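Local atomic coordinates of microbial serine proteinases; subtilisin (Bacillus subtilis, PDB entry 2GKO), a protein that hydrolyses peptide bonds as a calcium-binding serine protease of the subtilisin family, from a psychrophilic source. Residues Gly77-Ala81 with Val233-Trp237. Numbering follows the deposited sequence.
Sequences GSALA and VYSTW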
ATOM      1  N   GLY A  77       8.368  -3.581  -3.895  1.00  8.71           N
ATOM      2  CA  GLY A  77       8.845  -4.904  -3.517  1.00  8.63           C
ATOM      3  C   GLY A  77       7.919  -5.584  -2.520  1.00  9.00           C
ATOM      4  O   GLY A  77       7.669  -6.790  -2.622  1.00  9.90           O
ATOM      5  N   SER A  78       7.387  -4.838  -1.560  1.00  9.04           N
ATOM      6  CA  SER A  78       6.497  -5.450  -0.592  1.00  9.00           C
ATOM      7  C   SER A  78       5.219  -5.880  -1.283  1.00  9.44           C
ATOM      8  O   SER A  78       4.617  -6.902  -0.941  1.00  9.07           O
ATOM      9  CB  SER A  78       6.192  -4.512   0.588  1.00  8.45           C
ATOM     10  OG  SER A  78       7.371  -4.222   1.334  1.00  8.81           O
ATOM     11  N   ALA A  79       4.774  -5.083  -2.261  1.00  8.49           N
ATOM     12  CA  ALA A  79       3.544  -5.376  -2.970  1.00  8.85           C
ATOM     13  C   ALA A  79       3.672  -6.576  -3.926  1.00  8.84           C
ATOM     14  O   ALA A  79       2.750  -7.397  -4.014  1.00  9.01           O
ATOM     15  CB  ALA A  79       3.083  -4.143  -3.752  1.00  9.12           C
ATOM     16  N   LEU A  80       4.769  -6.645  -4.664  1.00  9.52           N
ATOM     17  CA  LEU A  80       4.829  -7.569  -5.814  1.00  9.93           C
ATOM     18  C   LEU A  80       6.197  -8.098  -6.264  1.00 10.64           C
ATOM     19  O   LEU A  80       6.324  -8.587  -7.388  1.00 11.11           O
ATOM     20  CB  LEU A  80       4.042  -6.967  -7.007  1.00  9.93           C
ATOM     21  CG  LEU A  80       4.387  -5.549  -7.493  1.00  9.42           C
ATOM     22  CD1 LEU A  80       5.832  -5.393  -7.955  1.00 11.54           C
ATOM     23  CD2 LEU A  80       3.430  -5.199  -8.636  1.00 12.02           C
ATOM     24  N   ALA A  81       7.222  -8.020  -5.414  1.00 10.40           N
ATOM     25  CA  ALA A  81       8.520  -8.640  -5.745  1.00  9.99           C
ATOM     26  C   ALA A  81       8.269 -10.131  -6.051  1.00 10.67           C
ATOM     27  O   ALA A  81       7.392 -10.743  -5.460  1.00 10.52           O
ATOM     28  CB  ALA A  81       9.502  -8.486  -4.611  1.00 10.25           C
ATOM     29  N   VAL A 233      10.678  -3.607   7.947  1.00  9.80           N
ATOM     30  CA  VAL A 233      10.296  -4.319   6.717  1.00  9.03           C
ATOM     31  C   VAL A 233      11.462  -4.320   5.723  1.00  9.55           C
ATOM     32  O   VAL A 233      11.949  -3.274   5.292  1.00  8.64           O
ATOM     33  CB  VAL A 233       9.048  -3.691   6.075  1.00  8.93           C
ATOM     34  CG1 VAL A 233       8.742  -4.306   4.715  1.00  7.85           C
ATOM     35  CG2 VAL A 233       7.860  -3.830   6.995  1.00  8.70           C
ATOM     36  N   TYR A 234      11.910  -5.525   5.380  1.00  9.13           N
ATOM     37  CA  TYR A 234      12.990  -5.736   4.425  1.00  8.99           C
ATOM     38  C   TYR A 234      12.335  -5.826   3.065  1.00  8.01           C
ATOM     39  O   TYR A 234      11.352  -6.534   2.881  1.00  8.76           O
ATOM     40  CB  TYR A 234      13.702  -7.071   4.742  1.00  8.65           C
ATOM     41  CG  TYR A 234      14.787  -7.532   3.800  1.00  9.92           C
ATOM     42  CD1 TYR A 234      16.094  -7.163   4.016  1.00 10.65           C
ATOM     43  CD2 TYR A 234      14.504  -8.362   2.718  1.00 11.52           C
ATOM     44  CE1 TYR A 234      17.115  -7.625   3.196  1.00 12.53           C
ATOM     45  CE2 TYR A 234      15.513  -8.808   1.869  1.00 12.44           C
ATOM     46  CZ  TYR A 234      16.809  -8.448   2.128  1.00 11.37           C
ATOM     47  OH  TYR A 234      17.844  -8.874   1.309  1.00 14.18           O
ATOM     48  N   SER A 235      12.896  -5.115   2.098  1.00  7.57           N
ATOM     49  CA  SER A 235      12.399  -5.139   0.735  1.00  7.65           C
ATOM     50  C   SER A 235      13.474  -4.645  -0.203  1.00  6.56           C
ATOM     51  O   SER A 235      14.595  -4.378   0.187  1.00  7.23           O
ATOM     52  CB  SER A 235      11.128  -4.266   0.606  1.00  7.24           C
ATOM     53  OG  SER A 235      10.473  -4.423  -0.657  1.00  8.87           O
ATOM     54  N   THR A 236      13.115  -4.589  -1.478  1.00  7.07           N
ATOM     55  CA  THR A 236      13.975  -4.099  -2.547  1.00  8.02           C
ATOM     56  C   THR A 236      14.342  -2.614  -2.379  1.00  8.16           C
ATOM     57  O   THR A 236      13.596  -1.834  -1.748  1.00  8.59           O
ATOM     58  CB  THR A 236      13.238  -4.338  -3.881  1.00  8.37           C
ATOM     59  OG1 THR A 236      11.882  -3.862  -3.800  1.00  8.47           O
ATOM     60  CG2 THR A 236      13.105  -5.835  -4.176  1.00 10.18           C
ATOM     61  N   TRP A 237      15.487  -2.214  -2.923  1.00  8.17           N
ATOM     62  CA  TRP A 237      15.953  -0.821  -2.834  1.00  8.32           C
ATOM     63  C   TRP A 237      16.410  -0.324  -4.193  1.00  9.22           C
ATOM     64  O   TRP A 237      16.664  -1.126  -5.110  1.00  9.71           O
ATOM     65  CB  TRP A 237      17.059  -0.690  -1.809  1.00  7.98           C
ATOM     66  CG  TRP A 237      17.283   0.681  -1.214  1.00  7.46           C
ATOM     67  CD1 TRP A 237      18.426   1.405  -1.271  1.00  9.01           C
ATOM     68  CD2 TRP A 237      16.368   1.431  -0.408  1.00  7.43           C
ATOM     69  NE1 TRP A 237      18.268   2.578  -0.582  1.00  7.87           N
ATOM     70  CE2 TRP A 237      17.027   2.612  -0.033  1.00  6.87           C
ATOM     71  CE3 TRP A 237      15.043   1.241   0.006  1.00  7.29           C
ATOM     72  CZ2 TRP A 237      16.423   3.593   0.748  1.00  7.08           C
ATOM     73  CZ3 TRP A 237      14.452   2.213   0.789  1.00  9.16           C
ATOM     74  CH2 TRP A 237      15.146   3.362   1.147  1.00  8.01           C
TER
HETATM   75  O   HOH W   1       8.688  -6.642   2.005  1.00 10.32           O
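Two hydroxyls of strand 233-236, Ser-235 OG and Thr-236 OG1, close on the bare backbone of Gly-77 in the helix of residues 71-80. Thr-236 OG1 lies 3.2 Å from Gly-77 CA, and Ser-235 OG is 3.3 Å from the same CA. Both hydroxyls occupy the side on which a CB would stand, and glycine, having none, lets the strand approach this closely. Each hydroxyl is bound to a carbonyl of the preceding turn, Ser-235 OG to His-74 O and Thr-236 OG1 to Thr-73 O, so short hydroxyl side chains suit these two positions, near enough to the helix to bond its carbonyls. In Ser-235, OG extends anti to the backbone N (chi1 -171°), out toward the helix; it also comes 3.2 Å from Ser-78 N, but at too poor an angle for a hydrogen bond.

Ser-78 OG, beside Val-233 CG1 at 3.6 Å, joins the strand through a bridging water, bound 2.8 Å from Ser-78 OG and donating to Tyr-234 O. The Ser-78 side chain also touches Pro-253 and His-254 of helix 248-265. One turn further along, Ala-81 CB approaches Thr-236 CG2 at 4.5 Å, a loose methyl contact. The arrangement packs the helix that begins at His-71, a residue of the inhibitor pocket, against the 233-236/242-245 beta-hairpin of the subtilisin fold.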